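Local coordinates for ABC-type branched-chain amino acid transport systems periplasmic component-like protein (Thermomonospora curvata, PDB 4N03) that probably captures fatty acids such as palmitic acid outside the membrane and hands them to an ABC transporter for import, at residues Tyr148-Met160 with Ser183-Leu197. Residues are numbered along the deposited sequence; the frame is centred on the assembly and turned at random.
With PLM (palmitic acid), chain B.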
loop_
_atom_site.group_PDB
_atom_site.type_symbol
_atom_site.label_atom_id
_atom_site.label_comp_id
_atom_site.label_asym_id
_atom_site.label_seq_id
_atom_site.Cartn_x
_atom_site.Cartn_y
_atom_site.Cartn_z
ATOM N N TYR A 148 -2.443 -8.642 0.948
ATOM C CA TYR A 148 -3.852 -8.384 1.166
ATOM C C TYR A 148 -4.597 -9.498 1.846
ATOM O O TYR A 148 -5.525 -9.319 2.608
ATOM C CB TYR A 148 -4.545 -8.086 -0.141
ATOM C CG TYR A 148 -4.217 -6.760 -0.747
ATOM C CD1 TYR A 148 -4.308 -5.551 -0.022
ATOM C CD2 TYR A 148 -3.787 -6.674 -2.039
ATOM C CE1 TYR A 148 -4.019 -4.333 -0.614
ATOM C CE2 TYR A 148 -3.514 -5.449 -2.626
ATOM C CZ TYR A 148 -3.637 -4.266 -1.906
ATOM O OH TYR A 148 -3.375 -3.015 -2.432
ATOM N N ASP A 149 -4.257 -10.746 1.467
ATOM C CA ASP A 149 -4.825 -11.948 2.057
ATOM C C ASP A 149 -4.577 -12.024 3.551
ATOM O O ASP A 149 -5.490 -12.239 4.315
ATOM C CB ASP A 149 -4.419 -13.218 1.323
ATOM C CG ASP A 149 -2.946 -13.401 1.045
ATOM O OD1 ASP A 149 -2.116 -12.547 1.443
ATOM O OD2 ASP A 149 -2.636 -14.426 0.379
ATOM N N VAL A 150 -3.318 -11.827 3.947
ATOM C CA VAL A 150 -2.980 -11.813 5.352
ATOM C C VAL A 150 -3.733 -10.730 6.097
ATOM O O VAL A 150 -4.217 -10.979 7.204
ATOM C CB VAL A 150 -1.451 -11.607 5.502
ATOM C CG1 VAL A 150 -1.022 -11.208 6.921
ATOM C CG2 VAL A 150 -0.730 -12.869 5.036
ATOM N N ASP A 151 -3.913 -9.533 5.521
ATOM C CA ASP A 151 -4.709 -8.509 6.186
ATOM C C ASP A 151 -6.154 -8.960 6.413
ATOM O O ASP A 151 -6.700 -8.704 7.469
ATOM C CB ASP A 151 -4.730 -7.198 5.410
ATOM C CG ASP A 151 -3.463 -6.390 5.548
ATOM O OD1 ASP A 151 -2.697 -6.581 6.493
ATOM O OD2 ASP A 151 -3.316 -5.504 4.661
HETATM N N MSE A 152 -6.802 -9.596 5.422
HETATM C CA MSE A 152 -8.151 -10.083 5.638
HETATM C C MSE A 152 -8.203 -11.238 6.615
HETATM O O MSE A 152 -9.162 -11.341 7.347
HETATM C CB MSE A 152 -8.805 -10.494 4.311
HETATM C CG MSE A 152 -9.122 -9.313 3.392
HETATM SE SE MSE A 152 -10.486 -8.154 4.134
HETATM C CE MSE A 152 -9.442 -6.790 4.816
ATOM N N ILE A 153 -7.195 -12.095 6.640
ATOM C CA ILE A 153 -7.213 -13.177 7.633
ATOM C C ILE A 153 -7.167 -12.607 9.045
ATOM O O ILE A 153 -7.963 -12.945 9.919
ATOM C CB ILE A 153 -6.051 -14.145 7.370
ATOM C CG1 ILE A 153 -6.288 -14.901 6.043
ATOM C CG2 ILE A 153 -5.950 -15.145 8.501
ATOM C CD1 ILE A 153 -5.034 -15.564 5.522
ATOM N N ASN A 154 -6.198 -11.706 9.263
ATOM C CA ASN A 154 -6.113 -10.993 10.549
ATOM C C ASN A 154 -7.411 -10.262 10.860
ATOM O O ASN A 154 -7.918 -10.322 11.962
ATOM C CB ASN A 154 -4.915 -10.055 10.571
ATOM C CG ASN A 154 -3.594 -10.756 10.804
ATOM O OD1 ASN A 154 -3.520 -11.752 11.514
ATOM N ND2 ASN A 154 -2.532 -10.222 10.240
ATOM N N GLY A 155 -7.945 -9.559 9.867
ATOM C CA GLY A 155 -9.145 -8.793 10.087
ATOM C C GLY A 155 -10.377 -9.598 10.413
ATOM O O GLY A 155 -11.171 -9.254 11.275
ATOM N N VAL A 156 -10.574 -10.745 9.726
ATOM C CA VAL A 156 -11.679 -11.639 10.046
ATOM C C VAL A 156 -11.498 -12.261 11.411
ATOM O O VAL A 156 -12.457 -12.382 12.173
ATOM C CB VAL A 156 -11.894 -12.675 8.929
ATOM C CG1 VAL A 156 -12.915 -13.708 9.351
ATOM C CG2 VAL A 156 -12.305 -11.943 7.643
ATOM N N GLN A 157 -10.279 -12.664 11.737
ATOM C CA GLN A 157 -10.045 -13.189 13.078
ATOM C C GLN A 157 -10.401 -12.138 14.124
ATOM O O GLN A 157 -10.979 -12.420 15.162
ATOM C CB GLN A 157 -8.618 -13.631 13.247
ATOM C CG GLN A 157 -8.327 -14.229 14.629
ATOM C CD GLN A 157 -9.025 -15.552 14.850
ATOM O OE1 GLN A 157 -8.569 -16.598 14.368
ATOM N NE2 GLN A 157 -10.136 -15.534 15.542
ATOM N N TRP A 158 -10.062 -10.867 13.850
ATOM C CA TRP A 158 -10.419 -9.763 14.735
ATOM C C TRP A 158 -11.912 -9.586 14.854
ATOM O O TRP A 158 -12.435 -9.440 15.951
ATOM C CB TRP A 158 -9.760 -8.478 14.246
ATOM C CG TRP A 158 -10.079 -7.246 15.034
ATOM C CD1 TRP A 158 -9.523 -6.851 16.203
ATOM C CD2 TRP A 158 -11.038 -6.258 14.679
ATOM N NE1 TRP A 158 -10.068 -5.652 16.597
ATOM C CE2 TRP A 158 -11.020 -5.280 15.699
ATOM C CE3 TRP A 158 -11.911 -6.107 13.612
ATOM C CZ2 TRP A 158 -11.833 -4.153 15.665
ATOM C CZ3 TRP A 158 -12.723 -4.957 13.580
ATOM C CH2 TRP A 158 -12.667 -4.013 14.602
ATOM N N LEU A 159 -12.633 -9.641 13.732
ATOM C CA LEU A 159 -14.094 -9.563 13.808
ATOM C C LEU A 159 -14.680 -10.621 14.740
ATOM O O LEU A 159 -15.609 -10.383 15.497
ATOM C CB LEU A 159 -14.733 -9.698 12.431
ATOM C CG LEU A 159 -14.524 -8.566 11.429
ATOM C CD1 LEU A 159 -15.078 -8.942 10.076
ATOM C CD2 LEU A 159 -15.140 -7.265 11.910
HETATM N N MSE A 160 -14.145 -11.866 14.655
HETATM C CA MSE A 160 -14.598 -12.964 15.508
HETATM C C MSE A 160 -14.222 -12.740 16.964
HETATM O O MSE A 160 -15.018 -12.950 17.879
HETATM C CB MSE A 160 -13.905 -14.253 15.114
HETATM C CG MSE A 160 -14.355 -14.767 13.780
HETATM SE SE MSE A 160 -15.927 -15.908 14.010
HETATM C CE MSE A 160 -14.808 -17.197 14.938
ATOM N N SER A 183 -6.781 -11.072 -4.208
ATOM C CA SER A 183 -5.873 -11.468 -3.144
ATOM C C SER A 183 -6.530 -11.297 -1.790
ATOM O O SER A 183 -6.458 -12.155 -0.923
ATOM C CB SER A 183 -4.566 -10.713 -3.267
ATOM O OG SER A 183 -3.671 -10.978 -2.216
ATOM N N ALA A 184 -7.182 -10.142 -1.571
ATOM C CA ALA A 184 -7.907 -9.957 -0.341
ATOM C C ALA A 184 -8.915 -11.098 -0.137
ATOM O O ALA A 184 -9.049 -11.633 0.947
ATOM C CB ALA A 184 -8.562 -8.591 -0.346
ATOM N N LEU A 185 -9.693 -11.326 -1.179
ATOM C CA LEU A 185 -10.735 -12.359 -1.155
ATOM C C LEU A 185 -10.201 -13.767 -0.809
ATOM O O LEU A 185 -10.829 -14.493 -0.063
ATOM C CB LEU A 185 -11.447 -12.397 -2.496
ATOM C CG LEU A 185 -12.578 -13.399 -2.643
ATOM C CD1 LEU A 185 -13.747 -13.073 -1.751
ATOM C CD2 LEU A 185 -13.025 -13.441 -4.083
ATOM N N ARG A 186 -9.025 -14.050 -1.306
ATOM C CA ARG A 186 -8.383 -15.311 -0.949
ATOM C C ARG A 186 -8.235 -15.444 0.545
ATOM O O ARG A 186 -8.452 -16.491 1.155
ATOM C CB ARG A 186 -7.048 -15.461 -1.670
ATOM C CG ARG A 186 -6.381 -16.793 -1.428
ATOM C CD ARG A 186 -5.016 -16.833 -2.036
ATOM N NE ARG A 186 -4.369 -18.112 -1.802
ATOM C CZ ARG A 186 -4.025 -18.964 -2.725
ATOM N NH1 ARG A 186 -4.201 -18.722 -4.005
ATOM N NH2 ARG A 186 -3.404 -20.025 -2.339
ATOM N N GLY A 187 -7.801 -14.366 1.194
ATOM C CA GLY A 187 -7.683 -14.346 2.657
ATOM C C GLY A 187 -9.017 -14.496 3.354
ATOM O O GLY A 187 -9.166 -15.290 4.285
ATOM N N THR A 188 -10.025 -13.755 2.899
ATOM C CA THR A 188 -11.364 -13.909 3.439
ATOM C C THR A 188 -11.809 -15.376 3.410
ATOM O O THR A 188 -12.355 -15.879 4.404
ATOM C CB THR A 188 -12.349 -13.064 2.640
ATOM O OG1 THR A 188 -11.924 -11.703 2.698
ATOM C CG2 THR A 188 -13.735 -13.157 3.181
ATOM N N LYS A 189 -11.636 -16.016 2.264
ATOM C CA LYS A 189 -12.118 -17.384 2.083
ATOM C C LYS A 189 -11.338 -18.355 2.921
ATOM O O LYS A 189 -11.924 -19.342 3.435
ATOM C CB LYS A 189 -12.100 -17.731 0.624
ATOM C CG LYS A 189 -13.133 -16.908 -0.135
ATOM C CD LYS A 189 -12.973 -17.024 -1.614
ATOM C CE LYS A 189 -13.362 -18.406 -2.054
ATOM N NZ LYS A 189 -13.464 -18.320 -3.504
ATOM N N TYR A 190 -10.041 -18.117 3.115
ATOM C CA TYR A 190 -9.248 -18.994 3.999
ATOM C C TYR A 190 -9.758 -18.902 5.405
ATOM O O TYR A 190 -10.015 -19.901 6.097
ATOM C CB TYR A 190 -7.779 -18.635 3.906
ATOM C CG TYR A 190 -6.932 -19.471 4.828
ATOM C CD1 TYR A 190 -6.564 -20.770 4.469
ATOM C CD2 TYR A 190 -6.524 -18.991 6.059
ATOM C CE1 TYR A 190 -5.817 -21.534 5.295
ATOM C CE2 TYR A 190 -5.733 -19.794 6.881
ATOM C CZ TYR A 190 -5.374 -21.087 6.478
ATOM O OH TYR A 190 -4.586 -21.874 7.275
ATOM N N ALA A 191 -9.885 -17.663 5.884
ATOM C CA ALA A 191 -10.393 -17.449 7.207
ATOM C C ALA A 191 -11.786 -18.074 7.389
ATOM O O ALA A 191 -12.091 -18.690 8.410
ATOM C CB ALA A 191 -10.399 -15.978 7.560
ATOM N N ALA A 192 -12.637 -17.889 6.404
ATOM C CA ALA A 192 -14.009 -18.416 6.486
ATOM C C ALA A 192 -14.022 -19.956 6.551
ATOM O O ALA A 192 -14.750 -20.519 7.324
ATOM C CB ALA A 192 -14.822 -17.951 5.304
ATOM N N GLU A 193 -13.175 -20.573 5.768
ATOM C CA GLU A 193 -13.077 -22.035 5.840
ATOM C C GLU A 193 -12.601 -22.498 7.200
ATOM O O GLU A 193 -13.125 -23.491 7.771
ATOM C CB GLU A 193 -12.150 -22.575 4.711
ATOM C CG GLU A 193 -12.092 -24.083 4.522
ATOM C CD GLU A 193 -13.431 -24.643 4.120
ATOM O OE1 GLU A 193 -13.998 -24.227 3.078
ATOM O OE2 GLU A 193 -13.926 -25.510 4.852
ATOM N N GLN A 194 -11.595 -21.820 7.733
ATOM C CA GLN A 194 -11.023 -22.228 8.996
ATOM C C GLN A 194 -11.948 -21.979 10.175
ATOM O O GLN A 194 -11.955 -22.742 11.112
ATOM C CB GLN A 194 -9.664 -21.545 9.209
ATOM C CG GLN A 194 -8.566 -22.030 8.287
ATOM C CD GLN A 194 -8.008 -23.367 8.748
ATOM O OE1 GLN A 194 -8.678 -24.142 9.414
ATOM N NE2 GLN A 194 -6.795 -23.624 8.434
ATOM N N LEU A 195 -12.711 -20.877 10.126
ATOM C CA LEU A 195 -13.552 -20.407 11.209
ATOM C C LEU A 195 -14.993 -20.813 11.106
ATOM O O LEU A 195 -15.745 -20.523 12.037
ATOM C CB LEU A 195 -13.454 -18.897 11.336
ATOM C CG LEU A 195 -12.057 -18.341 11.680
ATOM C CD1 LEU A 195 -12.009 -16.833 11.545
ATOM C CD2 LEU A 195 -11.601 -18.778 13.066
ATOM N N GLY A 196 -15.403 -21.451 10.009
ATOM C CA GLY A 196 -16.794 -21.869 9.900
ATOM C C GLY A 196 -17.753 -20.781 9.485
ATOM O O GLY A 196 -18.869 -20.750 9.961
ATOM N N LEU A 197 -17.320 -19.967 8.525
ATOM C CA LEU A 197 -18.101 -18.849 7.992
ATOM C C LEU A 197 -18.427 -19.096 6.538
ATOM O O LEU A 197 -17.706 -19.819 5.859
ATOM C CB LEU A 197 -17.379 -17.511 8.116
ATOM C CG LEU A 197 -16.827 -17.190 9.517
ATOM C CD1 LEU A 197 -15.832 -16.068 9.442
ATOM C CD2 LEU A 197 -17.959 -16.747 10.424
HETATM C C1 PLM B . -4.050 -2.066 -5.545
HETATM O O1 PLM B . -3.301 -2.878 -4.942
HETATM O O2 PLM B . -4.218 -2.040 -6.784
HETATM C C2 PLM B . -4.659 -0.934 -4.750
HETATM C C3 PLM B . -3.548 0.195 -4.606
HETATM C C4 PLM B . -3.941 1.295 -3.648
HETATM C C5 PLM B . -2.923 2.381 -3.567
HETATM C C6 PLM B . -3.144 3.521 -2.550
HETATM C C7 PLM B . -2.466 3.190 -1.227
HETATM C C8 PLM B . -2.760 4.125 -0.087
HETATM C C9 PLM B . -1.858 3.981 1.124
HETATM C CA PLM B . -2.352 2.983 2.198
HETATM C CB PLM B . -1.164 2.731 3.211
HETATM C CC PLM B . -0.883 1.209 3.384
HETATM C CD PLM B . 0.511 0.883 3.880
HETATM C CE PLM B . 0.860 -0.591 4.036
HETATM C CF PLM B . 2.376 -0.806 3.911
HETATM C CG PLM B . 3.153 -0.605 5.200
HETATM O O HOH W 1 -3.427 -13.738 -2.244
#
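G187 lets two helices of one lobe of the periplasmic-binding-protein fold, 148-160 and 183-195, close to 6.7 Å between axes, crossing at -36°; they pack side by side against the same sheet, where M152, V156 and T188 touch L227. A CB on G187 would clash with D149 O; instead G187 CA makes a CA-H...O contact with D149 O (3.5 Å). Apolar contacts continue from this crossing toward both helix ends. M152 CG rests on A184 CB, and I153 CD1 approaches Y190 CD2 obliquely. V156 and L197 meet tip to tip, CG1 to CD1 at 3.8 Å, while M160 and L195 run antiparallel alongside each other, M160 CG against L195 CD1 (3.8 Å). No hydrogen bond joins the helices directly; one water bridges D149 OD2, weakly, and S183 OG. With chi1 at 50°, D149 turns OD1 back to accept from V150 N (2.9 Å); T147 OG1 also bonds OD1, and Y398 OH bonds OD2. An alanine at D149 would remove the carboxylate, and the water and the hydroxyls of T147 and Y398 would probably each lose a partner. At the ligand end, Y148 CB packs on A184 CB (4.1 Å), yet the ring leads away, and Y148 OH donates to palmitic acid O1, in the ring plane, at 2.5 Å.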